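Local structure of Orf34 (Pseudomonas syringae pv. syringae, 5KLP) at residues 69-73 / 84-88; 188-194 / 325-329; 261-267 / 296-301. The protein acetylates serine, threonine and lysine residues of host proteins such as tubulin from acetyl-CoA, with inositol hexakisphosphate as cofactor, and so impairs host microtubules and immunity. The protein carries 10 engineered substitutions. All coordinates share one frame; numbering follows the deposited sequence.

How the interactions relate
From the N terminus, interaction 1 closes first, a loop of 10 residues: helix 61-79 turns back, and 84-88 carries strand 85-87, an outermost strand of the six-stranded mixed sheet. Interaction 2 opens only afterwards, joining the start of helix 189-202 to helix 324-340 and closing a loop of 130 residues. Nested inside it, interaction 3 closes one of 28 residues, where 261-267 meets helix 296-302 beside the inositol hexakisphosphate. Helix 189-202 lies between the other two contacts: M191 and L194 pack on M72 and L85 of interaction 1, while Y192 OH probably hydrogen-bonds H263 O of interaction 3. Interactions 1 and 3 do not touch, their centres lying about 26 Å apart.

Interaction 1: residues 69-73 / 84-88; sequences LDAMV and NLKHF
The imidazole of H87 is held in two ways by neighbouring residues of one helical turn: D70 takes its ND1, and L69 lies over a ring face. The H87 ND1 to D70 OD1 hydrogen bond is short, 2.6 Å, but not straight, with an angle of 140° at the hydrogen. The nitrogen comes from above the carboxylate plane, and that plane is turned 57° from the imidazole. L69 CD2 makes a CH-pi contact, 3.7 Å from the centroid of the H87 ring and displaced toward its rim. H87 can reach both because its CG stands anti to the backbone N (chi1 173°), which carries the ring to the helix. Its NE2 bonds a citrate, probably from the crystallisation liquor, so both ring nitrogens have partners; the carboxylate would probably favour a protonated imidazole.

One helical turn on from L69, V73 straddles L85. V73 CG2 packs on L85 CD2 at 3.7 Å, while V73 CG1 lies against the backbone, 3.2 Å from L85 O. The two side chains cross at about a right angle. K86 on the strand and F88 just past it point away from the helix, and F88 packs on helix 91-98. The axes of the helical segment and the strand pass 8.4 Å apart and run nearly antiparallel: a helix packed against an edge strand of the mixed sheet, within an alpha/beta fold of the YopJ family.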
loop_
_atom_site.group_PDB
_atom_site.type_symbol
_atom_site.label_atom_id
_atom_site.label_comp_id
_atom_site.label_asym_id
_atom_site.label_seq_id
_atom_site.Cartn_x
_atom_site.Cartn_y
_atom_site.Cartn_z
ATOM N N LEU A 69 12.487 -4.913 -4.805
ATOM C CA LEU A 69 11.698 -3.678 -4.804
ATOM C C LEU A 69 12.439 -2.492 -5.419
ATOM O O LEU A 69 11.847 -1.703 -6.171
ATOM C CB LEU A 69 11.253 -3.324 -3.381
ATOM C CG LEU A 69 10.406 -2.050 -3.297
ATOM C CD1 LEU A 69 9.191 -2.182 -4.194
ATOM C CD2 LEU A 69 9.998 -1.756 -1.868
ATOM N N ASP A 70 13.727 -2.357 -5.121
ATOM C CA ASP A 70 14.498 -1.245 -5.676
ATOM C C ASP A 70 14.393 -1.207 -7.205
ATOM O O ASP A 70 14.289 -0.134 -7.798
ATOM C CB ASP A 70 15.973 -1.322 -5.268
ATOM C CG ASP A 70 16.190 -1.027 -3.795
ATOM O OD1 ASP A 70 15.269 -0.484 -3.141
ATOM O OD2 ASP A 70 17.295 -1.319 -3.292
ATOM N N ALA A 71 14.407 -2.374 -7.840
ATOM C CA ALA A 71 14.347 -2.423 -9.300
ATOM C C ALA A 71 12.992 -1.935 -9.803
ATOM O O ALA A 71 12.909 -1.187 -10.778
ATOM C CB ALA A 71 14.630 -3.824 -9.807
HETATM N N MSE A 72 11.926 -2.340 -9.128
HETATM C CA MSE A 72 10.603 -1.917 -9.542
HETATM C C MSE A 72 10.379 -0.441 -9.237
HETATM O O MSE A 72 9.748 0.276 -10.013
HETATM C CB MSE A 72 9.537 -2.784 -8.873
HETATM C CG MSE A 72 9.571 -4.227 -9.332
HETATM SE SE MSE A 72 8.345 -5.345 -8.291
HETATM C CE MSE A 72 9.480 -5.687 -6.747
ATOM N N VAL A 73 10.902 0.027 -8.112
ATOM C CA VAL A 73 10.779 1.449 -7.785
ATOM C C VAL A 73 11.481 2.313 -8.825
ATOM O O VAL A 73 10.941 3.322 -9.297
ATOM C CB VAL A 73 11.366 1.749 -6.397
ATOM C CG1 VAL A 73 11.596 3.241 -6.226
ATOM C CG2 VAL A 73 10.463 1.188 -5.308
ATOM N N ASN A 84 8.394 9.980 -7.515
ATOM C CA ASN A 84 9.348 10.241 -6.433
ATOM C C ASN A 84 9.280 9.189 -5.332
ATOM O O ASN A 84 9.126 9.510 -4.151
ATOM C CB ASN A 84 9.115 11.633 -5.836
ATOM C CG ASN A 84 9.314 12.747 -6.858
ATOM O OD1 ASN A 84 9.940 12.544 -7.891
ATOM N ND2 ASN A 84 8.798 13.932 -6.558
ATOM N N LEU A 85 9.326 7.932 -5.739
ATOM C CA LEU A 85 9.191 6.837 -4.802
ATOM C C LEU A 85 10.561 6.349 -4.328
ATOM O O LEU A 85 11.488 6.192 -5.120
ATOM C CB LEU A 85 8.398 5.702 -5.449
ATOM C CG LEU A 85 8.227 4.411 -4.648
ATOM C CD1 LEU A 85 7.493 4.697 -3.332
ATOM C CD2 LEU A 85 7.482 3.378 -5.489
ATOM N N LYS A 86 10.681 6.120 -3.029
ATOM C CA LYS A 86 11.917 5.602 -2.455
ATOM C C LYS A 86 11.637 4.369 -1.616
ATOM O O LYS A 86 10.605 4.267 -0.963
ATOM C CB LYS A 86 12.630 6.663 -1.612
ATOM C CG LYS A 86 13.015 7.895 -2.405
ATOM C CD LYS A 86 13.936 8.813 -1.623
ATOM C CE LYS A 86 15.392 8.377 -1.805
ATOM N NZ LYS A 86 16.358 9.320 -1.179
ATOM N N HIS A 87 12.554 3.422 -1.661
ATOM C CA HIS A 87 12.517 2.269 -0.778
ATOM C C HIS A 87 13.475 2.531 0.372
ATOM O O HIS A 87 14.668 2.684 0.144
ATOM C CB HIS A 87 12.908 1.001 -1.553
ATOM C CG HIS A 87 13.073 -0.222 -0.703
ATOM N ND1 HIS A 87 13.773 -1.332 -1.132
ATOM C CD2 HIS A 87 12.622 -0.517 0.542
ATOM C CE1 HIS A 87 13.749 -2.255 -0.186
ATOM N NE2 HIS A 87 13.059 -1.786 0.839
ATOM N N PHE A 88 12.966 2.606 1.598
ATOM C CA PHE A 88 13.853 2.767 2.753
ATOM C C PHE A 88 13.906 1.450 3.503
ATOM O O PHE A 88 12.898 0.744 3.600
ATOM C CB PHE A 88 13.390 3.896 3.679
ATOM C CG PHE A 88 13.417 5.262 3.041
ATOM C CD1 PHE A 88 14.596 5.782 2.524
ATOM C CD2 PHE A 88 12.273 6.048 3.004
ATOM C CE1 PHE A 88 14.622 7.044 1.947
ATOM C CE2 PHE A 88 12.294 7.303 2.430
ATOM C CZ PHE A 88 13.473 7.806 1.902
#

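Interaction 2: residues 188-194 / 325-329; sequences DCVMYSL and IDGFR
I325 is the main bump: it fits into the hollow between D188, M191 and Y192 at the start of the helix carrying the active-site C189. Its CG1 and CD1 do the filling, CG1 sitting over the Y192 ring 3.9 Å from the centroid and also 3.8 Å from M191 CB. With CG1 anti to the backbone N (chi1 -166°), the I325 chain runs across that face, while CG2 turns to the D188 carboxylate. The second bump is F328. The selenium of M191, a selenomethionine on a chain bent at chi2 and chi3, makes an oblique Met-aromatic contact with its ring, M191 SE lying 4.0 Å from F328 CD2. L194 CG comes to the ring's edge at CZ, and M191 O lies 3.4 Å from F328 CE2. Beyond L194, F328 also packs on N195 and I198 and touches the inositol hexakisphosphate. M191 CG and SE in turn lie against the R329 side chain, which crosses them at about a right angle. The two helical segments cross at 75°.

Along the D188 side the contact turns polar. R329 NH1 makes a salt-bridging hydrogen bond of 3.1 Å to D188 OD1, in the guanidinium plane and on the anti side of the carboxylate. A water donates to D188 OD2 and to D326 OD2. It links two acidic groups that approach to 3.7 Å between D188 OD1 and D326 OD1. R51 pairs with both aspartates, and D65 with R329. Buried charges are therefore matched by opposite ones, and R51 and R329 would probably favour the ionised carboxylates.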
loop_
_atom_site.group_PDB
_atom_site.type_symbol
_atom_site.label_atom_id
_atom_site.label_comp_id
_atom_site.label_asym_id
_atom_site.label_seq_id
_atom_site.Cartn_x
_atom_site.Cartn_y
_atom_site.Cartn_z
ATOM N N ASP A 188 1.905 -10.198 1.039
ATOM C CA ASP A 188 1.958 -9.395 -0.184
ATOM C C ASP A 188 2.091 -7.896 0.074
ATOM O O ASP A 188 1.886 -7.087 -0.829
ATOM C CB ASP A 188 0.718 -9.656 -1.051
ATOM C CG ASP A 188 0.596 -11.113 -1.486
ATOM O OD1 ASP A 188 1.523 -11.649 -2.135
ATOM O OD2 ASP A 188 -0.430 -11.738 -1.152
ATOM N N CYS A 189 2.474 -7.524 1.290
ATOM C CA CYS A 189 2.410 -6.127 1.690
ATOM C C CYS A 189 3.337 -5.234 0.878
ATOM O O CYS A 189 3.045 -4.061 0.681
ATOM C CB CYS A 189 2.725 -6.009 3.185
ATOM S SG CYS A 189 1.243 -6.301 4.203
ATOM N N VAL A 190 4.432 -5.786 0.373
ATOM C CA VAL A 190 5.287 -4.999 -0.487
ATOM C C VAL A 190 4.552 -4.619 -1.771
ATOM O O VAL A 190 4.670 -3.492 -2.231
ATOM C CB VAL A 190 6.580 -5.733 -0.848
ATOM C CG1 VAL A 190 7.414 -4.894 -1.787
ATOM C CG2 VAL A 190 7.385 -6.066 0.412
HETATM N N MSE A 191 3.808 -5.563 -2.348
HETATM C CA MSE A 191 3.077 -5.304 -3.586
HETATM C C MSE A 191 1.936 -4.306 -3.336
HETATM O O MSE A 191 1.709 -3.417 -4.160
HETATM C CB MSE A 191 2.535 -6.609 -4.184
HETATM C CG MSE A 191 3.610 -7.463 -4.872
HETATM SE SE MSE A 191 4.574 -6.419 -6.263
HETATM C CE MSE A 191 6.282 -6.187 -5.312
ATOM N N TYR A 192 1.226 -4.437 -2.214
ATOM C CA TYR A 192 0.175 -3.454 -1.899
ATOM C C TYR A 192 0.794 -2.074 -1.720
ATOM O O TYR A 192 0.271 -1.080 -2.208
ATOM C CB TYR A 192 -0.614 -3.828 -0.634
ATOM C CG TYR A 192 -1.687 -4.864 -0.878
ATOM C CD1 TYR A 192 -2.907 -4.513 -1.436
ATOM C CD2 TYR A 192 -1.459 -6.210 -0.581
ATOM C CE1 TYR A 192 -3.892 -5.477 -1.677
ATOM C CE2 TYR A 192 -2.428 -7.169 -0.813
ATOM C CZ TYR A 192 -3.641 -6.797 -1.356
ATOM O OH TYR A 192 -4.599 -7.760 -1.587
ATOM N N SER A 193 1.921 -2.020 -1.020
ATOM C CA SER A 193 2.570 -0.743 -0.761
ATOM C C SER A 193 3.058 -0.092 -2.054
ATOM O O SER A 193 2.942 1.123 -2.225
ATOM C CB SER A 193 3.736 -0.926 0.224
ATOM O OG SER A 193 3.270 -1.360 1.498
ATOM N N LEU A 194 3.634 -0.896 -2.948
ATOM C CA LEU A 194 4.090 -0.385 -4.243
ATOM C C LEU A 194 2.896 0.100 -5.055
ATOM O O LEU A 194 2.914 1.197 -5.617
ATOM C CB LEU A 194 4.881 -1.459 -5.014
ATOM C CG LEU A 194 5.297 -1.098 -6.441
ATOM C CD1 LEU A 194 6.149 0.169 -6.434
ATOM C CD2 LEU A 194 6.056 -2.249 -7.128
ATOM N N ILE A 325 -3.724 -9.109 -6.634
ATOM C CA ILE A 325 -2.437 -8.529 -6.230
ATOM C C ILE A 325 -1.280 -9.338 -6.824
ATOM O O ILE A 325 -0.221 -8.795 -7.130
ATOM C CB ILE A 325 -2.285 -8.440 -4.691
ATOM C CG1 ILE A 325 -1.114 -7.523 -4.320
ATOM C CG2 ILE A 325 -2.089 -9.827 -4.063
ATOM C CD1 ILE A 325 -1.248 -6.087 -4.808
ATOM N N ASP A 326 -1.508 -10.628 -7.020
ATOM C CA ASP A 326 -0.500 -11.495 -7.637
ATOM C C ASP A 326 -0.371 -11.148 -9.118
ATOM O O ASP A 326 0.710 -11.250 -9.707
ATOM C CB ASP A 326 -0.886 -12.958 -7.412
ATOM C CG ASP A 326 -1.027 -13.289 -5.918
ATOM O OD1 ASP A 326 -0.093 -12.993 -5.122
ATOM O OD2 ASP A 326 -2.105 -13.769 -5.524
ATOM N N GLY A 327 -1.474 -10.689 -9.702
ATOM C CA GLY A 327 -1.462 -10.166 -11.056
ATOM C C GLY A 327 -0.669 -8.868 -11.145
ATOM O O GLY A 327 0.071 -8.645 -12.103
ATOM N N PHE A 328 -0.828 -8.006 -10.144
ATOM C CA PHE A 328 -0.062 -6.767 -10.097
ATOM C C PHE A 328 1.450 -7.068 -10.054
ATOM O O PHE A 328 2.239 -6.391 -10.705
ATOM C CB PHE A 328 -0.488 -5.907 -8.894
ATOM C CG PHE A 328 0.347 -4.664 -8.719
ATOM C CD1 PHE A 328 0.247 -3.610 -9.618
ATOM C CD2 PHE A 328 1.268 -4.574 -7.688
ATOM C CE1 PHE A 328 1.037 -2.472 -9.476
ATOM C CE2 PHE A 328 2.063 -3.451 -7.544
ATOM C CZ PHE A 328 1.947 -2.395 -8.440
ATOM N N ARG A 329 1.845 -8.093 -9.303
ATOM C CA ARG A 329 3.261 -8.451 -9.222
ATOM C C ARG A 329 3.803 -8.858 -10.594
ATOM O O ARG A 329 4.898 -8.456 -10.957
ATOM C CB ARG A 329 3.502 -9.567 -8.202
ATOM C CG ARG A 329 4.984 -9.965 -8.046
ATOM C CD ARG A 329 5.174 -10.809 -6.774
ATOM N NE ARG A 329 3.961 -11.568 -6.550
ATOM C CZ ARG A 329 3.274 -11.623 -5.417
ATOM N NH1 ARG A 329 3.676 -10.997 -4.317
ATOM N NH2 ARG A 329 2.175 -12.338 -5.398
HETATM O O HOH W 1 -2.342 -13.252 -2.890
#

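Interaction 3: residues 261-267 / 296-301; sequences YKHGASL and LVQRNQ. With IHP (inositol hexakisphosphate), chain D.
This is a buried contact, polar beside the ligand and partly apolar at both ends, between the loop leading into helix 267-274 and the short helix 296-302, at one side of the inositol hexakisphosphate pocket. The extended R299 chain passes across K262, whose CE lies over one guanidinium face; R299 NE makes a weak 3.0 Å hydrogen bond to K262 O. Its guanidinium then meets phosphate P4 edge-on: NH1 bonds IHP O34 at 2.7 Å and NH2 bonds IHP O24 at 2.8 Å. K262 NZ and H263 NE2 both hold phosphate P3, the lysine bonding IHP O33 at 2.7 Å and the imidazole bonding IHP O23 in its ring plane at 159°. The guanidinium stands almost perpendicular (87°) to the H263 ring. A type I beta turn from Y261 to G264 places the side chains of K262 and H263 beside the anion, and the same loop continues into A265-L267, part of the CoA site. S324 OG fixes H263 through ND1 and also bonds R299 NH2.

Further along, a water donates to G264 O and lies doubtfully close to N300 ND2. L267 CB lies 3.3 Å from N300 OD1. At the other end, L296 CD2 packs on Y261 CB.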
loop_
_atom_site.group_PDB
_atom_site.type_symbol
_atom_site.label_atom_id
_atom_site.label_comp_id
_atom_site.label_asym_id
_atom_site.label_seq_id
_atom_site.Cartn_x
_atom_site.Cartn_y
_atom_site.Cartn_z
ATOM N N TYR A 261 -8.730 -0.261 -3.409
ATOM C CA TYR A 261 -9.387 -1.521 -3.086
ATOM C C TYR A 261 -9.426 -2.492 -4.256
ATOM O O TYR A 261 -9.945 -3.596 -4.129
ATOM C CB TYR A 261 -10.807 -1.255 -2.539
ATOM C CG TYR A 261 -10.735 -0.782 -1.107
ATOM C CD1 TYR A 261 -10.613 -1.697 -0.066
ATOM C CD2 TYR A 261 -10.685 0.578 -0.799
ATOM C CE1 TYR A 261 -10.492 -1.280 1.245
ATOM C CE2 TYR A 261 -10.570 1.010 0.516
ATOM C CZ TYR A 261 -10.481 0.075 1.533
ATOM O OH TYR A 261 -10.347 0.479 2.836
ATOM N N LYS A 262 -8.850 -2.095 -5.385
ATOM C CA LYS A 262 -8.849 -2.934 -6.577
ATOM C C LYS A 262 -8.170 -4.305 -6.388
ATOM O O LYS A 262 -8.537 -5.281 -7.050
ATOM C CB LYS A 262 -8.164 -2.188 -7.736
ATOM C CG LYS A 262 -8.970 -1.054 -8.319
ATOM C CD LYS A 262 -8.295 -0.457 -9.541
ATOM C CE LYS A 262 -8.409 -1.387 -10.761
ATOM N NZ LYS A 262 -7.880 -0.745 -12.010
ATOM N N HIS A 263 -7.174 -4.378 -5.507
ATOM C CA HIS A 263 -6.458 -5.641 -5.279
ATOM C C HIS A 263 -6.847 -6.315 -3.972
ATOM O O HIS A 263 -6.149 -7.216 -3.501
ATOM C CB HIS A 263 -4.948 -5.389 -5.317
ATOM C CG HIS A 263 -4.492 -4.832 -6.624
ATOM N ND1 HIS A 263 -4.573 -5.549 -7.798
ATOM C CD2 HIS A 263 -4.035 -3.604 -6.962
ATOM C CE1 HIS A 263 -4.149 -4.801 -8.799
ATOM N NE2 HIS A 263 -3.817 -3.615 -8.319
ATOM N N GLY A 264 -7.965 -5.871 -3.402
ATOM C CA GLY A 264 -8.502 -6.454 -2.190
ATOM C C GLY A 264 -8.741 -7.939 -2.392
ATOM O O GLY A 264 -9.303 -8.359 -3.405
ATOM N N ALA A 265 -8.315 -8.737 -1.426
ATOM C CA ALA A 265 -8.457 -10.185 -1.538
ATOM C C ALA A 265 -9.908 -10.616 -1.380
ATOM O O ALA A 265 -10.364 -11.528 -2.063
ATOM C CB ALA A 265 -7.582 -10.886 -0.508
ATOM N N SER A 266 -10.643 -9.936 -0.506
ATOM C CA SER A 266 -11.949 -10.430 -0.085
ATOM C C SER A 266 -13.107 -10.056 -1.021
ATOM O O SER A 266 -13.392 -8.875 -1.266
ATOM C CB SER A 266 -12.258 -9.929 1.333
ATOM O OG SER A 266 -13.583 -10.265 1.700
ATOM N N LEU A 267 -13.786 -11.078 -1.519
ATOM C CA LEU A 267 -14.998 -10.875 -2.300
ATOM C C LEU A 267 -16.096 -10.198 -1.459
ATOM O O LEU A 267 -16.805 -9.308 -1.930
ATOM C CB LEU A 267 -15.497 -12.219 -2.842
ATOM C CG LEU A 267 -16.937 -12.255 -3.341
ATOM C CD1 LEU A 267 -17.142 -11.295 -4.515
ATOM C CD2 LEU A 267 -17.338 -13.672 -3.712
ATOM N N LEU A 296 -15.870 -2.929 -8.621
ATOM C CA LEU A 296 -15.048 -3.634 -7.648
ATOM C C LEU A 296 -15.427 -5.115 -7.491
ATOM O O LEU A 296 -14.558 -5.979 -7.426
ATOM C CB LEU A 296 -15.150 -2.913 -6.307
ATOM C CG LEU A 296 -13.968 -2.875 -5.356
ATOM C CD1 LEU A 296 -12.672 -2.491 -6.076
ATOM C CD2 LEU A 296 -14.300 -1.885 -4.242
ATOM N N VAL A 297 -16.719 -5.416 -7.414
ATOM C CA VAL A 297 -17.112 -6.814 -7.279
ATOM C C VAL A 297 -16.795 -7.620 -8.552
ATOM O O VAL A 297 -16.313 -8.748 -8.477
ATOM C CB VAL A 297 -18.599 -6.938 -6.924
ATOM C CG1 VAL A 297 -19.076 -8.357 -7.146
ATOM C CG2 VAL A 297 -18.812 -6.515 -5.458
ATOM N N GLN A 298 -17.032 -7.030 -9.716
ATOM C CA GLN A 298 -16.758 -7.724 -10.967
ATOM C C GLN A 298 -15.270 -7.993 -11.111
ATOM O O GLN A 298 -14.864 -9.058 -11.576
ATOM C CB GLN A 298 -17.265 -6.913 -12.158
ATOM C CG GLN A 298 -18.794 -6.846 -12.239
ATOM C CD GLN A 298 -19.266 -5.816 -13.232
ATOM O OE1 GLN A 298 -18.629 -4.778 -13.418
ATOM N NE2 GLN A 298 -20.376 -6.102 -13.898
ATOM N N ARG A 299 -14.454 -7.029 -10.698
ATOM C CA ARG A 299 -13.016 -7.209 -10.763
ATOM C C ARG A 299 -12.585 -8.352 -9.860
ATOM O O ARG A 299 -11.844 -9.250 -10.291
ATOM C CB ARG A 299 -12.273 -5.927 -10.376
ATOM C CG ARG A 299 -10.781 -6.148 -10.416
ATOM C CD ARG A 299 -9.943 -4.950 -10.004
ATOM N NE ARG A 299 -8.550 -5.378 -10.058
ATOM C CZ ARG A 299 -7.789 -5.332 -11.148
ATOM N NH1 ARG A 299 -8.258 -4.831 -12.284
ATOM N NH2 ARG A 299 -6.541 -5.783 -11.094
ATOM N N ASN A 300 -13.082 -8.337 -8.625
ATOM C CA ASN A 300 -12.749 -9.365 -7.654
ATOM C C ASN A 300 -13.076 -10.750 -8.189
ATOM O O ASN A 300 -12.263 -11.674 -8.084
ATOM C CB ASN A 300 -13.494 -9.128 -6.337
ATOM C CG ASN A 300 -13.008 -10.040 -5.221
ATOM O OD1 ASN A 300 -13.339 -11.226 -5.188
ATOM N ND2 ASN A 300 -12.215 -9.491 -4.303
ATOM N N GLN A 301 -14.254 -10.888 -8.790
ATOM C CA GLN A 301 -14.652 -12.169 -9.370
ATOM C C GLN A 301 -13.804 -12.566 -10.578
ATOM O O GLN A 301 -13.560 -13.750 -10.803
ATOM C CB GLN A 301 -16.130 -12.156 -9.760
ATOM C CG GLN A 301 -17.057 -12.268 -8.548
ATOM C CD GLN A 301 -17.124 -13.680 -7.974
ATOM O OE1 GLN A 301 -16.388 -14.578 -8.391
ATOM N NE2 GLN A 301 -18.001 -13.873 -6.996
HETATM C C1 IHP D . -1.958 -0.080 -15.795
HETATM C C2 IHP D . -2.210 -0.561 -14.295
HETATM C C3 IHP D . -3.180 -1.749 -13.931
HETATM C C4 IHP D . -3.968 -2.350 -15.187
HETATM C C5 IHP D . -4.098 -1.490 -16.430
HETATM C C6 IHP D . -2.673 -1.086 -16.782
HETATM O O11 IHP D . -2.274 1.175 -15.986
HETATM P P1 IHP D . -1.343 2.486 -16.518
HETATM O O21 IHP D . -1.726 3.743 -15.740
HETATM O O31 IHP D . -1.611 2.741 -18.005
HETATM O O41 IHP D . 0.157 2.303 -16.364
HETATM O O12 IHP D . -2.385 0.485 -13.417
HETATM P P2 IHP D . -1.222 0.679 -12.215
HETATM O O22 IHP D . 0.160 0.909 -12.862
HETATM O O32 IHP D . -1.502 1.827 -11.239
HETATM O O42 IHP D . -1.093 -0.653 -11.436
HETATM O O13 IHP D . -3.985 -1.287 -13.059
HETATM P P3 IHP D . -4.364 -1.633 -11.453
HETATM O O23 IHP D . -3.256 -1.533 -10.404
HETATM O O33 IHP D . -5.295 -0.430 -11.315
HETATM O O43 IHP D . -5.119 -2.944 -11.258
HETATM O O14 IHP D . -5.175 -2.820 -14.839
HETATM P P4 IHP D . -5.461 -4.389 -14.544
HETATM O O24 IHP D . -4.984 -4.796 -13.149
HETATM O O34 IHP D . -6.955 -4.742 -14.700
HETATM O O44 IHP D . -4.704 -5.275 -15.551
HETATM O O15 IHP D . -5.014 -0.509 -16.389
HETATM P P5 IHP D . -6.433 -0.507 -17.336
HETATM O O25 IHP D . -6.666 -1.884 -17.967
HETATM O O35 IHP D . -7.676 -0.175 -16.465
HETATM O O45 IHP D . -6.373 0.515 -18.475
HETATM O O16 IHP D . -2.609 -0.638 -18.034
HETATM P P6 IHP D . -1.348 -0.871 -19.049
HETATM O O26 IHP D . -0.743 -2.257 -18.834
HETATM O O36 IHP D . -1.782 -0.744 -20.521
HETATM O O46 IHP D . -0.258 0.179 -18.811
HETATM O O HOH W 2 -11.549 -7.083 -4.670
#